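Local structure of XAC2610 protein (Xanthomonas axonopodis pv. citri, 4QTQ) at residues Met146-Phe151 with Thr159-Asp164; Gly165-Val170 with Asp190-Ala195; Glu185-Asp190 with Lys199-Leu204. The protein binds calcium and probably acts as an immunity protein that inhibits a peptidoglycan hydrolase linked to bacterial killing through a type IV secretion system. All coordinates share one frame; numbering follows the deposited sequence. Where two conformers were deposited one is given.

Contact 1 of 3, residues Met146-Phe151 with Thr159-Asp164; sequences MANGLF and TSTSGD
The carbonyl oxygen of T161 accepts a hydrogen bond from N148 N in the loop 146-151, 2.9 Å long with an N-H...O angle of 162°, and is also approached by A147 CA in a CA-H...O contact at 3.5 Å. The strand involved, 157-163, forms a hairpin with the short edge strand 152-154 of a six-stranded antiparallel sheet. T159 pairs with S152, but farther along the strand it is the loop following helix 138-143 that lines this edge. Strand 168-176 takes the other side, bonding to S160 and S162.

N148 and T161 repeat the link with their side chains, which cross at about a right angle. N148 ND2 donates to T161 OG1 at 3.0 Å, and the hydroxyl is tilted out of the amide plane, so this bond is less well aligned than the backbone one. The other end of the amide, OD1, accepts from N116, which fixes its flip.

S162 OG donates to M146 O at 2.5 Å, unusually short, from 31° off the carbonyl plane. The torsion that sets OG opposite the backbone N of S162 (chi1 -155°) carries it out to that carbonyl.

Two waters fill in where the loop and strand do not bond directly. Both donate to G149 O; one also bonds S160 OG at 2.8 Å, while the other accepts from T161 N at 3.1 Å. S160 OG in turn rests against A147 CB. F151 touches the strand through CB, 3.1 Å from T159 O, whereas its ring turns inward to I143 and V124; L150 CD1 sits 3.8 Å above the plane of the F151 ring, over its centre.

Contact 2 of 3, residues Gly165-Val170 with Asp190-Ala195; sequences GCCIHV and DTNDPA
The side chains of I168 and D190 cross obliquely on one face of the sheet, as do those of I168 and N192, so that I168 packs across two polar neighbours. Toward this end of the pairing of strands 168-176 and 181-190, I168 and D190 form an antiparallel non-hydrogen-bonded pair, with CA of I168 4.7 Å from CA of D190, and an Asx turn follows at once. In that turn D190 OD1 accepts from N192 N at 3.0 Å, nearly along the carboxylate C-O axis. Setting CG of D190 opposite its backbone N (chi1 -177°) brings OD1 to the backbone N of N192. N192 ND2 adds a weak second bond to the same oxygen, so the amide lies beside the carboxylate.

The packing is light. I168 CG1 lies 4.0 Å from N192 ND2 and touches the D190 carboxylate carbon at a similar range. On the other end of the same amide, N192 OD1 faces the side chain of C167, but this whole approach is doubtful, because C167 has two conformers.

The backbone supplies the firmest evidence of register. T191 N donates to C167 O at 2.8 Å, almost straight at 175° and in the carbonyl plane, while D190 CA makes a CA-H...O contact to that oxygen at 3.4 Å. The preceding turn is held from D164, whose OD1 accepts from I168 N. A water lies doubtfully close to H169 ND1, at 2.5 Å, and gives C167 O a weak bond; its third link, also weak, is to T191 OG1 at 3.3 Å.

Contact 3 of 3, residues Glu185-Asp190 with Lys199-Leu204; sequences ERLTED and KKIERL
The guanidinium of R203 has the carboxylate oxygen OE2 of E185 at its edge, in plane, and CG2 of I201 over the centre of one face, 3.7 Å above it. Both NE and NH2 of R203 point to E185 OE2, each at 3.4 Å, a weak forked salt bridge with the carboxylate turned 56° from the guanidinium. The guanidinium of R186, on the face of the hairpin that carries T188, K200 and E202, has a water in its plane, bound to NE at 3.0 Å and donating to E202 OE2. E202 OE1 lies 4.1 Å from R186 NE, beyond a salt bridge; R186 is paired instead with D172 through NH1.

Between these groups segments 185-190 and 199-204 form a regular antiparallel hairpin, their axes at 169°. R186 with E202 and T188 with K200 are the hydrogen-bonded pairs, each joined both ways; the shortest bond runs from K200 N to T188 O, 2.7 Å. L187 CD2 meets I201 CG2 at 3.7 Å, the two side chains lying side by side.

E202 OE1 also receives K200 NZ in a weak salt bridge and lies near a water that also bonds T188 OG1. With two positive side chains close by, E202 probably stays ionised, and the backbone ladder, rather than the weak side-chain pairs, chiefly fixes the register.

Overall arrangement
All three contacts reach the same six-stranded antiparallel sheet. Contact 1 is partly buried, its centre about 11 Å from the chain centre, and fastens a loop to strand 157-163 with serine, threonine and asparagine groups plus bridging waters. Contacts 2 and 3 lie at the surface, their centres about 26 and 23 Å from the chain centre, and share D190, which in contact 2 opens the Asx turn. Backbone bonds connect the three sites, S162 with V170 and H169 with E189. Contact 3, a full hairpin ladder, buries 493 Å² and is rich in charged side chains; contact 2, a strand end, buries 233 Å² with one direct backbone bond.

Contact 1 of 3, residues Met146-Phe151 with Thr159-Asp164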
loop_
_atom_site.group_PDB
_atom_site.type_symbol
_atom_site.label_atom_id
_atom_site.label_comp_id
_atom_site.label_asym_id
_atom_site.label_seq_id
_atom_site.Cartn_x
_atom_site.Cartn_y
_atom_site.Cartn_z
ATOM N N MET A 146 3.711 -5.978 -8.996
ATOM C CA MET A 146 5.048 -5.924 -9.607
ATOM C C MET A 146 5.904 -4.729 -9.139
ATOM O O MET A 146 6.976 -4.464 -9.696
ATOM C CB MET A 146 4.955 -5.984 -11.135
ATOM C CG MET A 146 4.510 -7.342 -11.683
ATOM S SD MET A 146 5.594 -8.743 -11.280
ATOM C CE MET A 146 7.193 -8.141 -11.830
ATOM N N ALA A 147 5.461 -4.022 -8.104
ATOM C CA ALA A 147 6.257 -2.936 -7.547
ATOM C C ALA A 147 7.247 -3.502 -6.542
ATOM O O ALA A 147 7.057 -4.602 -6.012
ATOM C CB ALA A 147 5.368 -1.919 -6.872
ATOM N N ASN A 148 8.294 -2.732 -6.263
ATOM C CA ASN A 148 9.267 -3.121 -5.250
ATOM C C ASN A 148 8.771 -2.899 -3.837
ATOM O O ASN A 148 9.450 -3.266 -2.885
ATOM C CB ASN A 148 10.596 -2.410 -5.473
ATOM C CG ASN A 148 11.255 -2.843 -6.754
ATOM O OD1 ASN A 148 11.052 -3.970 -7.212
ATOM N ND2 ASN A 148 12.022 -1.949 -7.361
ATOM N N GLY A 149 7.589 -2.312 -3.708
ATOM C CA GLY A 149 6.942 -2.152 -2.422
ATOM C C GLY A 149 5.892 -1.071 -2.523
ATOM O O GLY A 149 5.703 -0.478 -3.587
ATOM N N LEU A 150 5.218 -0.811 -1.410
ATOM C CA LEU A 150 4.193 0.214 -1.356
ATOM C C LEU A 150 4.727 1.562 -1.846
ATOM O O LEU A 150 5.859 1.945 -1.553
ATOM C CB LEU A 150 3.655 0.353 0.067
ATOM C CG LEU A 150 2.431 1.249 0.298
ATOM C CD1 LEU A 150 1.270 0.825 -0.589
ATOM C CD2 LEU A 150 2.016 1.174 1.757
ATOM N N PHE A 151 3.895 2.245 -2.623
ATOM C CA PHE A 151 4.188 3.579 -3.138
ATOM C C PHE A 151 4.361 4.625 -2.035
ATOM O O PHE A 151 3.967 4.408 -0.886
ATOM C CB PHE A 151 3.089 4.025 -4.131
ATOM C CG PHE A 151 1.683 3.791 -3.646
ATOM C CD1 PHE A 151 1.101 4.639 -2.718
ATOM C CD2 PHE A 151 0.943 2.708 -4.117
ATOM C CE1 PHE A 151 -0.200 4.425 -2.273
ATOM C CE2 PHE A 151 -0.347 2.485 -3.673
ATOM C CZ PHE A 151 -0.925 3.346 -2.753
ATOM N N THR A 159 4.588 7.863 -6.119
ATOM C CA THR A 159 5.735 7.256 -6.790
ATOM C C THR A 159 5.897 5.783 -6.419
ATOM O O THR A 159 5.625 5.376 -5.296
ATOM C CB THR A 159 7.037 8.016 -6.477
ATOM O OG1 THR A 159 7.128 8.236 -5.069
ATOM C CG2 THR A 159 7.060 9.360 -7.182
ATOM N N SER A 160 6.338 4.995 -7.392
ATOM C CA SER A 160 6.500 3.548 -7.250
ATOM C C SER A 160 7.662 3.123 -8.143
ATOM O O SER A 160 7.878 3.714 -9.205
ATOM C CB SER A 160 5.217 2.834 -7.683
ATOM O OG SER A 160 5.197 1.470 -7.284
ATOM N N THR A 161 8.433 2.133 -7.706
ATOM C CA THR A 161 9.547 1.641 -8.504
ATOM C C THR A 161 9.337 0.185 -8.891
ATOM O O THR A 161 8.757 -0.604 -8.140
ATOM C CB THR A 161 10.913 1.783 -7.790
ATOM O OG1 THR A 161 11.009 0.831 -6.734
ATOM C CG2 THR A 161 11.087 3.160 -7.211
ATOM N N SER A 162 9.821 -0.158 -10.072
ATOM C CA SER A 162 9.815 -1.525 -10.537
ATOM C C SER A 162 11.141 -1.804 -11.259
ATOM O O SER A 162 12.085 -1.007 -11.171
ATOM C CB SER A 162 8.606 -1.752 -11.444
ATOM O OG SER A 162 8.258 -3.127 -11.442
ATOM N N GLY A 163 11.227 -2.932 -11.954
ATOM C CA GLY A 163 12.454 -3.301 -12.670
ATOM C C GLY A 163 12.797 -4.763 -12.499
ATOM O O GLY A 163 11.990 -5.540 -11.998
ATOM N N ASP A 164 13.997 -5.146 -12.922
ATOM C CA ASP A 164 14.432 -6.543 -12.823
ATOM C C ASP A 164 15.338 -6.822 -11.605
ATOM O O ASP A 164 15.972 -7.879 -11.534
ATOM C CB ASP A 164 15.106 -6.994 -14.132
ATOM C CG ASP A 164 16.439 -6.311 -14.385
ATOM O OD1 ASP A 164 16.851 -5.439 -13.592
ATOM O OD2 ASP A 164 17.085 -6.649 -15.395
HETATM O O HOH W 1 3.579 0.434 -5.237
HETATM O O HOH W 2 7.586 1.221 -4.829
#

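Contact 2 of 3, residues Gly165-Val170 with Asp190-Ala195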
loop_
_atom_site.group_PDB
_atom_site.type_symbol
_atom_site.label_atom_id
_atom_site.label_comp_id
_atom_site.label_asym_id
_atom_site.label_seq_id
_atom_site.Cartn_x
_atom_site.Cartn_y
_atom_site.Cartn_z
ATOM N N GLY A 165 15.390 -5.887 -10.651
ATOM C CA GLY A 165 16.197 -6.054 -9.438
ATOM C C GLY A 165 17.703 -6.102 -9.679
ATOM O O GLY A 165 18.447 -6.686 -8.879
ATOM N N CYS A 166 18.149 -5.483 -10.773
ATOM C CA CYS A 166 19.541 -5.547 -11.194
ATOM C C CYS A 166 19.960 -4.245 -11.877
ATOM O O CYS A 166 20.367 -3.295 -11.214
ATOM C CB CYS A 166 19.764 -6.754 -12.131
ATOM S SG CYS A 166 19.544 -8.389 -11.370
ATOM N N CYS A 167 19.815 -4.210 -13.196
ATOM C CA CYS A 167 20.295 -3.169 -14.095
ATOM C C CYS A 167 19.170 -2.403 -14.803
ATOM O O CYS A 167 19.439 -1.480 -15.573
ATOM C CB CYS A 167 21.081 -3.893 -15.178
ATOM S SG CYS A 167 20.286 -5.478 -15.569
ATOM N N ILE A 168 17.928 -2.852 -14.622
ATOM C CA ILE A 168 16.776 -2.151 -15.183
ATOM C C ILE A 168 15.916 -1.677 -14.019
ATOM O O ILE A 168 15.462 -2.478 -13.205
ATOM C CB ILE A 168 15.974 -3.013 -16.180
ATOM C CG1 ILE A 168 16.815 -3.240 -17.440
ATOM C CG2 ILE A 168 14.672 -2.313 -16.549
ATOM C CD1 ILE A 168 16.183 -4.158 -18.462
ATOM N N HIS A 169 15.739 -0.362 -13.932
ATOM C CA HIS A 169 14.932 0.256 -12.899
ATOM C C HIS A 169 13.879 1.107 -13.563
ATOM O O HIS A 169 14.179 1.862 -14.498
ATOM C CB HIS A 169 15.788 1.140 -11.997
ATOM C CG HIS A 169 16.903 0.404 -11.329
ATOM N ND1 HIS A 169 18.218 0.535 -11.718
ATOM C CD2 HIS A 169 16.898 -0.490 -10.311
ATOM C CE1 HIS A 169 18.977 -0.242 -10.967
ATOM N NE2 HIS A 169 18.200 -0.878 -10.107
ATOM N N VAL A 170 12.651 0.990 -13.076
ATOM C CA VAL A 170 11.534 1.771 -13.602
ATOM C C VAL A 170 10.982 2.626 -12.472
ATOM O O VAL A 170 10.749 2.123 -11.367
ATOM C CB VAL A 170 10.434 0.878 -14.186
ATOM C CG1 VAL A 170 9.294 1.732 -14.745
ATOM C CG2 VAL A 170 11.020 -0.036 -15.255
ATOM N N ASP A 190 18.422 1.811 -17.897
ATOM C CA ASP A 190 19.069 0.550 -18.250
ATOM C C ASP A 190 20.589 0.718 -18.096
ATOM O O ASP A 190 21.228 1.450 -18.870
ATOM C CB ASP A 190 18.688 0.172 -19.687
ATOM C CG ASP A 190 19.254 -1.175 -20.136
ATOM O OD1 ASP A 190 20.254 -1.670 -19.562
ATOM O OD2 ASP A 190 18.681 -1.736 -21.098
ATOM N N THR A 191 21.152 0.057 -17.086
ATOM C CA THR A 191 22.588 0.118 -16.783
ATOM C C THR A 191 23.284 -1.231 -17.028
ATOM O O THR A 191 24.285 -1.556 -16.372
ATOM C CB THR A 191 22.801 0.581 -15.322
ATOM O OG1 THR A 191 22.204 1.868 -15.154
ATOM C CG2 THR A 191 24.282 0.689 -14.956
ATOM N N ASN A 192 22.770 -2.015 -17.978
ATOM C CA ASN A 192 23.403 -3.298 -18.343
ATOM C C ASN A 192 24.841 -3.103 -18.845
ATOM O O ASN A 192 25.730 -3.912 -18.546
ATOM C CB ASN A 192 22.547 -4.060 -19.362
ATOM C CG ASN A 192 21.429 -4.855 -18.703
ATOM O OD1 ASN A 192 21.684 -5.698 -17.846
ATOM N ND2 ASN A 192 20.194 -4.602 -19.107
ATOM N N ASP A 193 25.038 -2.037 -19.624
ATOM C CA ASP A 193 26.370 -1.538 -19.966
ATOM C C ASP A 193 26.638 -0.292 -19.116
ATOM O O ASP A 193 26.219 0.815 -19.475
ATOM C CB ASP A 193 26.460 -1.210 -21.466
ATOM C CG ASP A 193 27.840 -0.709 -21.885
ATOM O OD1 ASP A 193 28.716 -0.526 -21.014
ATOM O OD2 ASP A 193 28.046 -0.490 -23.095
ATOM N N PRO A 194 27.325 -0.463 -17.965
ATOM C CA PRO A 194 27.674 0.684 -17.116
ATOM C C PRO A 194 28.352 1.843 -17.848
ATOM O O PRO A 194 28.153 3.000 -17.471
ATOM C CB PRO A 194 28.639 0.070 -16.101
ATOM C CG PRO A 194 28.137 -1.321 -15.941
ATOM C CD PRO A 194 27.657 -1.740 -17.300
ATOM N N ALA A 195 29.146 1.528 -18.872
ATOM C CA ALA A 195 29.827 2.542 -19.680
ATOM C C ALA A 195 28.894 3.245 -20.678
ATOM O O ALA A 195 29.243 4.298 -21.217
ATOM C CB ALA A 195 31.011 1.919 -20.409
HETATM O O HOH W 3 19.364 0.660 -13.962
#

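Contact 3 of 3, residues Glu185-Asp190 with Lys199-Leu204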
loop_
_atom_site.group_PDB
_atom_site.type_symbol
_atom_site.label_atom_id
_atom_site.label_comp_id
_atom_site.label_asym_id
_atom_site.label_seq_id
_atom_site.Cartn_x
_atom_site.Cartn_y
_atom_site.Cartn_z
ATOM N N GLU A 185 4.103 9.586 -15.816
ATOM C CA GLU A 185 5.516 9.545 -16.143
ATOM C C GLU A 185 6.103 8.194 -15.787
ATOM O O GLU A 185 5.897 7.684 -14.682
ATOM C CB GLU A 185 6.279 10.634 -15.388
ATOM C CG GLU A 185 7.723 10.784 -15.832
ATOM C CD GLU A 185 8.514 11.669 -14.903
ATOM O OE1 GLU A 185 9.100 11.140 -13.942
ATOM O OE2 GLU A 185 8.548 12.890 -15.136
ATOM N N ARG A 186 6.833 7.622 -16.738
ATOM C CA ARG A 186 7.590 6.403 -16.507
ATOM C C ARG A 186 9.030 6.642 -16.973
ATOM O O ARG A 186 9.262 6.929 -18.156
ATOM C CB ARG A 186 6.971 5.224 -17.262
ATOM C CG ARG A 186 7.691 3.911 -16.990
ATOM C CD ARG A 186 7.308 2.771 -17.911
ATOM N NE ARG A 186 5.877 2.500 -17.997
ATOM C CZ ARG A 186 5.138 1.914 -17.053
ATOM N NH1 ARG A 186 5.660 1.562 -15.884
ATOM N NH2 ARG A 186 3.848 1.708 -17.274
ATOM N N LEU A 187 9.972 6.533 -16.031
ATOM C CA LEU A 187 11.397 6.680 -16.300
ATOM C C LEU A 187 12.043 5.299 -16.246
ATOM O O LEU A 187 12.033 4.661 -15.202
ATOM C CB LEU A 187 12.078 7.587 -15.260
ATOM C CG LEU A 187 11.572 9.011 -15.016
ATOM C CD1 LEU A 187 12.569 9.779 -14.147
ATOM C CD2 LEU A 187 11.319 9.769 -16.314
ATOM N N THR A 188 12.576 4.834 -17.374
ATOM C CA THR A 188 13.245 3.536 -17.437
ATOM C C THR A 188 14.750 3.755 -17.579
ATOM O O THR A 188 15.201 4.402 -18.530
ATOM C CB THR A 188 12.741 2.687 -18.623
ATOM O OG1 THR A 188 11.328 2.509 -18.517
ATOM C CG2 THR A 188 13.420 1.312 -18.637
ATOM N N GLU A 189 15.514 3.237 -16.627
ATOM C CA GLU A 189 16.972 3.322 -16.678
ATOM C C GLU A 189 17.554 1.935 -16.897
ATOM O O GLU A 189 17.215 1.008 -16.171
ATOM C CB GLU A 189 17.524 3.902 -15.387
ATOM C CG GLU A 189 16.992 5.286 -15.059
ATOM C CD GLU A 189 17.861 6.010 -14.050
ATOM O OE1 GLU A 189 18.530 5.323 -13.239
ATOM O OE2 GLU A 189 17.880 7.263 -14.073
ATOM N N ASP A 190 18.422 1.811 -17.897
ATOM C CA ASP A 190 19.069 0.550 -18.250
ATOM C C ASP A 190 20.589 0.718 -18.096
ATOM O O ASP A 190 21.228 1.450 -18.870
ATOM C CB ASP A 190 18.688 0.172 -19.687
ATOM C CG ASP A 190 19.254 -1.175 -20.136
ATOM O OD1 ASP A 190 20.254 -1.670 -19.562
ATOM O OD2 ASP A 190 18.681 -1.736 -21.098
ATOM N N LYS A 199 18.514 5.809 -20.775
ATOM C CA LYS A 199 17.397 6.340 -20.021
ATOM C C LYS A 199 16.268 6.622 -20.989
ATOM O O LYS A 199 16.475 7.259 -22.018
ATOM C CB LYS A 199 17.808 7.614 -19.284
ATOM C CG LYS A 199 16.668 8.332 -18.578
ATOM C CD LYS A 199 17.200 9.500 -17.765
ATOM C CE LYS A 199 16.098 10.454 -17.341
ATOM N NZ LYS A 199 16.662 11.789 -16.983
ATOM N N LYS A 200 15.080 6.133 -20.661
ATOM C CA LYS A 200 13.902 6.346 -21.490
ATOM C C LYS A 200 12.856 7.065 -20.660
ATOM O O LYS A 200 12.587 6.668 -19.530
ATOM C CB LYS A 200 13.368 5.009 -21.987
ATOM C CG LYS A 200 12.199 5.101 -22.948
ATOM C CD LYS A 200 12.183 3.899 -23.880
ATOM C CE LYS A 200 10.787 3.543 -24.338
ATOM N NZ LYS A 200 10.089 2.735 -23.303
ATOM N N ILE A 201 12.289 8.130 -21.218
ATOM C CA ILE A 201 11.284 8.927 -20.532
ATOM C C ILE A 201 9.987 8.826 -21.313
ATOM O O ILE A 201 9.962 9.115 -22.507
ATOM C CB ILE A 201 11.691 10.413 -20.451
ATOM C CG1 ILE A 201 13.064 10.571 -19.800
ATOM C CG2 ILE A 201 10.638 11.226 -19.695
ATOM C CD1 ILE A 201 13.713 11.917 -20.084
ATOM N N GLU A 202 8.921 8.395 -20.647
ATOM C CA GLU A 202 7.584 8.449 -21.218
ATOM C C GLU A 202 6.703 9.314 -20.333
ATOM O O GLU A 202 6.829 9.290 -19.110
ATOM C CB GLU A 202 6.981 7.063 -21.337
ATOM C CG GLU A 202 7.841 6.061 -22.078
ATOM C CD GLU A 202 7.332 4.658 -21.882
ATOM O OE1 GLU A 202 8.025 3.871 -21.228
ATOM O OE2 GLU A 202 6.221 4.348 -22.343
ATOM N N ARG A 203 5.823 10.083 -20.963
ATOM C CA ARG A 203 4.926 11.001 -20.261
ATOM C C ARG A 203 3.546 10.948 -20.866
ATOM O O ARG A 203 3.390 10.573 -22.033
ATOM C CB ARG A 203 5.435 12.433 -20.349
ATOM C CG ARG A 203 6.792 12.610 -19.725
ATOM C CD ARG A 203 7.030 14.025 -19.234
ATOM N NE ARG A 203 8.157 14.025 -18.295
ATOM C CZ ARG A 203 9.371 14.514 -18.537
ATOM N NH1 ARG A 203 9.661 15.107 -19.693
ATOM N NH2 ARG A 203 10.310 14.426 -17.599
ATOM N N LEU A 204 2.556 11.352 -20.069
ATOM C CA LEU A 204 1.172 11.334 -20.490
ATOM C C LEU A 204 0.939 12.578 -21.321
ATOM O O LEU A 204 1.089 13.702 -20.835
ATOM C CB LEU A 204 0.233 11.308 -19.279
ATOM C CG LEU A 204 -1.265 11.371 -19.549
ATOM C CD1 LEU A 204 -1.737 10.083 -20.188
ATOM C CD2 LEU A 204 -2.057 11.674 -18.284
HETATM O O HOH W 4 10.192 4.689 -19.947
HETATM O O HOH W 5 4.166 2.837 -20.468
#